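Local coordinates for putative acetyltransferase (Streptococcus mutans, PDB 3LD2), which binds coenzyme A and probably acts as an acyltransferase of the GNAT family, moving acyl groups from the cofactor to an unidentified acceptor, at residues L158-K162 with L163-L167; I126-A129 with L130-F134; Q174-K178 with G179-D183. One frame throughout, in Å; residues are numbered along the deposited sequence.

Contact 1: residues L158-K162 with L163-L167; sequences LFYKK and LGFDL. With COA (coenzyme A), chain E.
Phe165 and Gly164 turn back on the last carbonyls of helix 154-162 in a Schellman motif, a worked example of how a helix C-terminus spends its leftover acceptors. Phe165 N reaches Tyr160 O at 2.9 Å, and Gly164 N reaches Lys161 O at 3.1 Å. The second bond comes from above the carbonyl, 66° out of its plane, whereas Leu163 N simply continues the helical pattern to Phe159 O (2.9 Å). Gly164, the C-prime residue, has a positive phi and backbone angles at which a CB would press on the preceding carbonyl oxygen. Below the cap, the edge of Tyr160 points at the face of Phe165, with ring centroids 5.2 Å apart and planes inclined by 59°. Both rings pack inward on the sheet, Tyr160 on Ile147 and Val149, Phe165 on Val145. The Phe159 ring is clamped between protein and cofactor. Leu163 CD2 makes a CH-pi contact on one face, 3.4 Å from the ring centroid, while CCP of coenzyme A lies over the opposite face, toward its rim. With CG anti to the backbone N (chi1 -175°), the ring also offers an edge to the ribose, O4B lying in its plane 3.2 Å from CD1. The capped helix thus lines the cofactor pocket. At its last turn Lys162 bends out to donate from NZ to the ribose ester oxygen O3B, which carries the 3'-phosphate, 3.0 Å away.

Contact 2: residues I126-A129 with L130-F134; sequences IGRA and LVQIF. With COA (coenzyme A), chain E.
The guanidinium of Arg128 and the amide of Gln132 extend from neighbouring turns in the same direction, their planes 54° apart. They stand at the start of helix 126-138, which follows the pyrophosphate-binding loop of the GNAT fold, within a beta-alpha-beta unit. On the sheet side, Ile126 and Leu130 run alongside each other, CG2 of Ile126 resting 3.7 Å from CD2 of Leu130. Their neighbours Val117 and Ile115 lie on strand 110-117. Successive carbonyls take the amides four residues on, as from Val131 N to Gly127 O (3.0 Å, 176° at the hydrogen). Amides at the start of a helix lack such acceptors in the turn before, and here the cofactor supplies them: Gly127 N donates to one phosphate and Arg128 N to the next. The helix dipole would be expected to reinforce this grip on the negative charge. Gly127, with no side chain, lets the diphosphate approach the backbone closely. The two bonds are equally short, Gly127 N to O5A and Arg128 N to O2A of coenzyme A each measuring 2.7 Å.

Contact 3: residues Q174-K178 with G179-D183; sequences QFFLK and GQYVD
A classic beta bulge sets two residues, Gln174 and Phe175, against the single Val182 in the hairpin of strands 166-177 and 180-190, near its tip. Phe175 is the bulge residue that makes the paired bonds: its N donates to Val182 O at 3.0 Å, and Val182 N returns a short bond to Phe175 O at 2.6 Å, an antiparallel hydrogen-bonded pair. Phe175 and Val182 share a face of the sheet and both lean on Leu150 of strand 144-150. Phe176 opens onto the other face, in a non-hydrogen-bonded pair with Tyr181. Its CG lies anti to the backbone N (chi1 -172°), which carries the ring across the strand, so that its edge is directed at the face of Tyr181, centroids 4.8 Å apart and planes at 51°. CD1 of Phe176 sits 3.5 Å above the middle of the Tyr181 ring. The far edge of the Phe176 ring reaches the turn, CZ coming 3.4 Å from CA of Gly179, with Gly179 N over one face. Leu177 begins a type I' turn that ends at Gln180; its N donates to Gln180 O at 2.9 Å, and Gln180 N closes the turn on Leu177 O at 3.2 Å. Lys178 and Gly179 occupy the corners, both with positive phi. Lys178 sends its ammonium to Gln59 OE1, while Asp183 takes the Lys173 amide on OD1 and pairs with Arg170 NE through OD2. The chemistry therefore divides by position: backbone bonds set the register, two aromatic rings pack on one face near the turn, the other face joins the sheet, and the charged ends find partners outside the tip.

Contacts 1 and 2 form two walls of one cofactor site, their centres about 13 Å apart. They touch directly: CZ of Phe159 lies 3.3 Å from Gly127 C, and CD1 of Leu163 lies 4.0 Å from Arg128 CG. Amides at 127-128 bind the diphosphate of coenzyme A, while 158-162 packs on adenine, ribose and the pantetheine arm. Contact 3 stands apart, its centre about 22 Å from that of contact 1 and about 29 Å from that of contact 2. It nevertheless continues strand 166-177, the strand that the capped helix leads into. The side chain of Val182 is about 8 Å from that of Asn153, which binds CoA, and about 12 Å from the cofactor itself.

Contact 1: residues L158-K162 with L163-L167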
# COMPACT_ATOMS: atom_id res chain seq x y z
N LEU A 158 11.27 3.66 6.70
CA LEU A 158 11.59 5.05 7.00
C LEU A 158 10.41 5.96 6.66
O LEU A 158 10.07 6.88 7.41
CB LEU A 158 12.84 5.47 6.24
CG LEU A 158 14.12 4.81 6.75
CD1 LEU A 158 15.31 5.21 5.91
CD2 LEU A 158 14.36 5.16 8.22
N PHE A 159 9.80 5.69 5.52
CA PHE A 159 8.57 6.34 5.07
C PHE A 159 7.51 6.33 6.18
O PHE A 159 7.04 7.40 6.60
CB PHE A 159 8.06 5.60 3.82
CG PHE A 159 6.87 6.22 3.17
CD1 PHE A 159 6.94 7.48 2.61
CD2 PHE A 159 5.67 5.51 3.08
CE1 PHE A 159 5.82 8.03 1.97
CE2 PHE A 159 4.56 6.05 2.45
CZ PHE A 159 4.64 7.31 1.89
N TYR A 160 7.15 5.14 6.66
CA TYR A 160 6.05 5.01 7.61
C TYR A 160 6.33 5.69 8.95
O TYR A 160 5.45 6.34 9.52
CB TYR A 160 5.65 3.55 7.82
CG TYR A 160 4.95 2.97 6.62
CD1 TYR A 160 3.92 3.66 6.01
CD2 TYR A 160 5.30 1.73 6.12
CE1 TYR A 160 3.25 3.13 4.90
CE2 TYR A 160 4.66 1.19 5.02
CZ TYR A 160 3.62 1.89 4.42
OH TYR A 160 2.97 1.35 3.32
N LYS A 161 7.57 5.55 9.42
CA LYS A 161 7.98 6.25 10.63
C LYS A 161 7.89 7.76 10.42
O LYS A 161 7.40 8.50 11.29
CB LYS A 161 9.42 5.89 11.00
CG LYS A 161 9.77 6.30 12.41
CD LYS A 161 9.11 5.32 13.40
CE LYS A 161 8.71 5.96 14.74
NZ LYS A 161 7.93 4.93 15.48
N LYS A 162 8.36 8.21 9.27
CA LYS A 162 8.34 9.64 8.96
C LYS A 162 6.90 10.20 8.99
O LYS A 162 6.65 11.23 9.58
CB LYS A 162 9.03 9.90 7.62
CG LYS A 162 9.31 11.36 7.28
CD LYS A 162 10.12 12.08 8.34
CE LYS A 162 11.04 13.15 7.72
NZ LYS A 162 10.45 13.82 6.53
N LEU A 163 5.96 9.48 8.38
CA LEU A 163 4.55 9.91 8.33
C LEU A 163 3.79 9.67 9.63
O LEU A 163 2.58 9.83 9.68
CB LEU A 163 3.82 9.21 7.18
CG LEU A 163 3.96 9.89 5.81
CD1 LEU A 163 5.07 10.92 5.77
CD2 LEU A 163 4.15 8.86 4.72
N GLY A 164 4.49 9.27 10.68
CA GLY A 164 3.87 9.16 11.99
C GLY A 164 3.22 7.83 12.34
O GLY A 164 2.44 7.77 13.27
N PHE A 165 3.52 6.77 11.61
CA PHE A 165 3.00 5.46 12.01
C PHE A 165 3.78 4.96 13.21
O PHE A 165 4.92 5.37 13.43
CB PHE A 165 3.07 4.45 10.87
CG PHE A 165 2.03 4.65 9.80
CD1 PHE A 165 0.99 3.74 9.65
CD2 PHE A 165 2.10 5.74 8.95
CE1 PHE A 165 0.03 3.92 8.68
CE2 PHE A 165 1.15 5.93 7.96
CZ PHE A 165 0.11 5.01 7.82
N ASP A 166 3.15 4.08 14.00
CA ASP A 166 3.79 3.47 15.16
C ASP A 166 4.19 2.04 14.86
O ASP A 166 3.41 1.29 14.27
CB ASP A 166 2.82 3.46 16.34
CG ASP A 166 2.46 4.86 16.81
OD1 ASP A 166 3.38 5.62 17.18
OD2 ASP A 166 1.25 5.20 16.80
N LEU A 167 5.38 1.64 15.29
CA LEU A 167 5.77 0.25 15.20
C LEU A 167 5.09 -0.54 16.32
O LEU A 167 5.45 -0.40 17.49
CB LEU A 167 7.28 0.09 15.30
CG LEU A 167 7.71 -1.37 15.20
CD1 LEU A 167 7.39 -1.88 13.81
CD2 LEU A 167 9.23 -1.54 15.56
N1A COA E . 15.77 6.50 1.94
C2A COA E . 15.58 7.27 3.20
N3A COA E . 14.22 7.82 3.52
C4A COA E . 13.11 7.58 2.61
C5A COA E . 13.30 6.81 1.37
C6A COA E . 14.65 6.26 1.03
N6A COA E . 14.78 5.50 -0.21
N7A COA E . 12.04 6.71 0.63
C8A COA E . 11.06 7.42 1.42
N9A COA E . 11.71 7.87 2.68
C1B COA E . 11.03 8.84 3.37
C2B COA E . 11.57 10.17 3.86
O2B COA E . 12.78 10.36 4.51
C3B COA E . 10.51 11.18 3.69
O3B COA E . 10.70 12.54 3.88
P3B COA E . 11.69 13.34 2.77
O7A COA E . 11.29 14.93 2.93
O8A COA E . 13.30 13.14 3.12
O9A COA E . 11.49 12.85 1.42
C4B COA E . 9.33 10.46 3.05
O4B COA E . 9.69 9.05 2.82
C5B COA E . 8.11 10.98 2.38
O5B COA E . 8.67 10.75 1.10
P1A COA E . 7.87 10.41 -0.29
O1A COA E . 8.62 11.19 -1.53
O2A COA E . 6.49 10.84 -0.13
O3A COA E . 7.91 8.79 -0.56
P2A COA E . 7.80 8.10 -2.04
O4A COA E . 9.30 8.07 -2.74
O5A COA E . 6.87 8.81 -2.91
O6A COA E . 7.34 6.54 -1.84
CBP COA E . 7.38 4.40 -0.97
CCP COA E . 7.66 5.87 -0.65
CDP COA E . 5.88 4.28 -1.35
CEP COA E . 7.76 3.48 0.22
CAP COA E . 8.22 4.01 -2.23
OAP COA E . 9.58 3.82 -1.95
C9P COA E . 7.71 2.69 -2.78
O9P COA E . 7.17 2.71 -3.84
N8P COA E . 8.44 1.48 -2.47
C7P COA E . 8.28 0.43 -3.46
C6P COA E . 7.66 -0.83 -2.85
C5P COA E . 6.74 -0.49 -1.68
O5P COA E . 5.67 -0.04 -1.89
N4P COA E . 7.13 -0.80 -0.31
C3P COA E . 6.11 -1.07 0.72
C2P COA E . 4.74 -0.42 0.49
S1P COA E . 3.50 -1.75 0.35

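Contact 2: residues I126-A129 with L130-F134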
# COMPACT_ATOMS: atom_id res chain seq x y z
N ILE A 126 5.24 12.10 -3.50
CA ILE A 126 4.07 11.39 -4.01
C ILE A 126 3.48 10.40 -2.99
O ILE A 126 2.25 10.36 -2.79
CB ILE A 126 4.37 10.62 -5.31
CG1 ILE A 126 4.60 11.60 -6.47
CG2 ILE A 126 3.24 9.65 -5.65
CD1 ILE A 126 5.34 10.97 -7.66
N GLY A 127 4.34 9.61 -2.37
CA GLY A 127 3.91 8.68 -1.34
C GLY A 127 3.19 9.42 -0.23
O GLY A 127 2.08 9.07 0.18
N ARG A 128 3.82 10.47 0.26
CA ARG A 128 3.25 11.26 1.33
C ARG A 128 1.83 11.74 0.98
O ARG A 128 0.91 11.64 1.80
CB ARG A 128 4.18 12.44 1.62
CG ARG A 128 3.77 13.27 2.80
CD ARG A 128 4.86 14.24 3.24
NE ARG A 128 4.23 15.26 4.07
CZ ARG A 128 4.82 15.99 5.02
NH1 ARG A 128 6.12 15.84 5.30
NH2 ARG A 128 4.08 16.88 5.69
N ALA A 129 1.65 12.23 -0.25
CA ALA A 129 0.41 12.84 -0.67
C ALA A 129 -0.69 11.78 -0.82
O ALA A 129 -1.86 12.02 -0.51
CB ALA A 129 0.62 13.60 -2.00
N LEU A 130 -0.31 10.61 -1.30
CA LEU A 130 -1.25 9.51 -1.37
C LEU A 130 -1.75 9.18 0.05
O LEU A 130 -2.95 9.18 0.33
CB LEU A 130 -0.59 8.29 -2.01
CG LEU A 130 -0.85 7.83 -3.47
CD1 LEU A 130 -1.86 8.62 -4.29
CD2 LEU A 130 0.48 7.63 -4.23
N VAL A 131 -0.80 8.91 0.94
CA VAL A 131 -1.10 8.50 2.31
C VAL A 131 -2.00 9.52 2.95
O VAL A 131 -2.92 9.19 3.70
CB VAL A 131 0.20 8.28 3.12
CG1 VAL A 131 -0.06 8.29 4.62
CG2 VAL A 131 0.86 6.98 2.69
N GLN A 132 -1.75 10.78 2.63
CA GLN A 132 -2.47 11.86 3.26
C GLN A 132 -3.94 11.92 2.83
O GLN A 132 -4.82 12.18 3.64
CB GLN A 132 -1.80 13.18 2.96
CG GLN A 132 -1.53 13.97 4.19
CD GLN A 132 -0.53 13.27 5.11
OE1 GLN A 132 0.53 12.83 4.66
NE2 GLN A 132 -0.87 13.18 6.40
N ILE A 133 -4.23 11.71 1.55
CA ILE A 133 -5.63 11.77 1.23
C ILE A 133 -6.31 10.50 1.72
O ILE A 133 -7.41 10.55 2.27
CB ILE A 133 -6.00 12.28 -0.22
CG1 ILE A 133 -6.22 11.14 -1.19
CG2 ILE A 133 -4.97 13.31 -0.75
CD1 ILE A 133 -4.94 10.83 -1.92
N PHE A 134 -5.63 9.37 1.59
CA PHE A 134 -6.13 8.13 2.18
C PHE A 134 -6.57 8.36 3.63
O PHE A 134 -7.70 8.06 4.00
CB PHE A 134 -5.08 7.02 2.12
CG PHE A 134 -5.28 5.91 3.14
CD1 PHE A 134 -6.29 4.95 2.96
CD2 PHE A 134 -4.46 5.81 4.26
CE1 PHE A 134 -6.49 3.92 3.90
CE2 PHE A 134 -4.64 4.78 5.20
CZ PHE A 134 -5.66 3.83 5.02
N1A COA E . 15.77 6.50 1.94
C2A COA E . 15.58 7.27 3.20
N3A COA E . 14.22 7.82 3.52
C4A COA E . 13.11 7.58 2.61
C5A COA E . 13.30 6.81 1.37
C6A COA E . 14.65 6.26 1.03
N6A COA E . 14.78 5.50 -0.21
N7A COA E . 12.04 6.71 0.63
C8A COA E . 11.06 7.42 1.42
N9A COA E . 11.71 7.87 2.68
C1B COA E . 11.03 8.84 3.37
C2B COA E . 11.57 10.17 3.86
O2B COA E . 12.78 10.36 4.51
C3B COA E . 10.51 11.18 3.69
O3B COA E . 10.70 12.54 3.88
P3B COA E . 11.69 13.34 2.77
O7A COA E . 11.29 14.93 2.93
O8A COA E . 13.30 13.14 3.12
O9A COA E . 11.49 12.85 1.42
C4B COA E . 9.33 10.46 3.05
O4B COA E . 9.69 9.05 2.82
C5B COA E . 8.11 10.98 2.38
O5B COA E . 8.67 10.75 1.10
P1A COA E . 7.87 10.41 -0.29
O1A COA E . 8.62 11.19 -1.53
O2A COA E . 6.49 10.84 -0.13
O3A COA E . 7.91 8.79 -0.56
P2A COA E . 7.80 8.10 -2.04
O4A COA E . 9.30 8.07 -2.74
O5A COA E . 6.87 8.81 -2.91
O6A COA E . 7.34 6.54 -1.84
CBP COA E . 7.38 4.40 -0.97
CCP COA E . 7.66 5.87 -0.65
CDP COA E . 5.88 4.28 -1.35
CEP COA E . 7.76 3.48 0.22
CAP COA E . 8.22 4.01 -2.23
OAP COA E . 9.58 3.82 -1.95
C9P COA E . 7.71 2.69 -2.78
O9P COA E . 7.17 2.71 -3.84
N8P COA E . 8.44 1.48 -2.47
C7P COA E . 8.28 0.43 -3.46
C6P COA E . 7.66 -0.83 -2.85
C5P COA E . 6.74 -0.49 -1.68
O5P COA E . 5.67 -0.04 -1.89
N4P COA E . 7.13 -0.80 -0.31
C3P COA E . 6.11 -1.07 0.72
C2P COA E . 4.74 -0.42 0.49
S1P COA E . 3.50 -1.75 0.35

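Contact 3: residues Q174-K178 with G179-D183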
# COMPACT_ATOMS: atom_id res chain seq x y z
N GLN A 174 9.64 -14.36 10.14
CA GLN A 174 8.40 -14.77 9.48
C GLN A 174 8.65 -15.32 8.09
O GLN A 174 7.94 -16.22 7.64
CB GLN A 174 7.41 -13.61 9.38
CG GLN A 174 6.52 -13.43 10.58
CD GLN A 174 5.95 -14.73 11.08
OE1 GLN A 174 6.60 -15.45 11.83
NE2 GLN A 174 4.71 -15.02 10.69
N PHE A 175 9.64 -14.79 7.39
CA PHE A 175 9.83 -15.19 6.00
C PHE A 175 11.28 -15.46 5.66
O PHE A 175 12.19 -14.80 6.16
CB PHE A 175 9.27 -14.13 5.07
CG PHE A 175 7.87 -13.72 5.39
CD1 PHE A 175 6.80 -14.58 5.13
CD2 PHE A 175 7.61 -12.49 5.97
CE1 PHE A 175 5.52 -14.22 5.45
CE2 PHE A 175 6.32 -12.12 6.27
CZ PHE A 175 5.27 -12.98 6.01
N PHE A 176 11.47 -16.46 4.81
CA PHE A 176 12.76 -16.77 4.24
C PHE A 176 12.76 -16.30 2.77
O PHE A 176 12.04 -16.85 1.94
CB PHE A 176 13.03 -18.27 4.36
CG PHE A 176 14.42 -18.68 3.97
CD1 PHE A 176 15.51 -18.34 4.78
CD2 PHE A 176 14.65 -19.42 2.81
CE1 PHE A 176 16.81 -18.72 4.43
CE2 PHE A 176 15.95 -19.80 2.45
CZ PHE A 176 17.02 -19.46 3.27
N LEU A 177 13.55 -15.28 2.45
CA LEU A 177 13.63 -14.77 1.08
C LEU A 177 15.07 -14.40 0.73
O LEU A 177 15.70 -13.55 1.39
CB LEU A 177 12.71 -13.55 0.89
CG LEU A 177 11.22 -13.80 1.15
CD1 LEU A 177 10.57 -12.55 1.76
CD2 LEU A 177 10.47 -14.30 -0.13
N LYS A 178 15.59 -15.04 -0.32
CA LYS A 178 16.94 -14.80 -0.80
C LYS A 178 17.95 -15.19 0.27
O LYS A 178 18.82 -14.40 0.59
CB LYS A 178 17.12 -13.32 -1.13
CG LYS A 178 16.43 -12.92 -2.38
CD LYS A 178 16.71 -11.49 -2.69
CE LYS A 178 16.10 -10.57 -1.65
NZ LYS A 178 16.11 -9.24 -2.25
N GLY A 179 17.80 -16.39 0.82
CA GLY A 179 18.69 -16.86 1.86
C GLY A 179 18.73 -16.04 3.14
O GLY A 179 19.60 -16.25 3.97
N GLN A 180 17.82 -15.09 3.30
CA GLN A 180 17.76 -14.36 4.56
C GLN A 180 16.44 -14.60 5.28
O GLN A 180 15.38 -14.77 4.65
CB GLN A 180 17.93 -12.85 4.34
CG GLN A 180 18.86 -12.45 3.24
CD GLN A 180 18.76 -10.99 2.95
OE1 GLN A 180 18.63 -10.17 3.86
NE2 GLN A 180 18.81 -10.63 1.68
N TYR A 181 16.51 -14.59 6.61
CA TYR A 181 15.31 -14.60 7.44
C TYR A 181 14.82 -13.20 7.64
O TYR A 181 15.49 -12.37 8.23
CB TYR A 181 15.54 -15.29 8.79
CG TYR A 181 15.56 -16.77 8.61
CD1 TYR A 181 14.37 -17.49 8.53
CD2 TYR A 181 16.76 -17.45 8.44
CE1 TYR A 181 14.38 -18.88 8.32
CE2 TYR A 181 16.78 -18.83 8.23
CZ TYR A 181 15.59 -19.53 8.17
OH TYR A 181 15.63 -20.89 7.95
N VAL A 182 13.63 -12.93 7.13
CA VAL A 182 13.09 -11.58 7.20
C VAL A 182 12.03 -11.51 8.27
O VAL A 182 11.27 -12.46 8.46
CB VAL A 182 12.56 -11.14 5.82
CG1 VAL A 182 12.14 -9.68 5.85
CG2 VAL A 182 13.65 -11.38 4.78
N ASP A 183 12.01 -10.40 9.01
CA ASP A 183 10.95 -10.16 9.99
C ASP A 183 9.75 -9.43 9.39
O ASP A 183 9.85 -8.75 8.36
CB ASP A 183 11.48 -9.32 11.14
CG ASP A 183 12.54 -10.04 11.98
OD1 ASP A 183 12.60 -11.29 11.98
OD2 ASP A 183 13.30 -9.32 12.65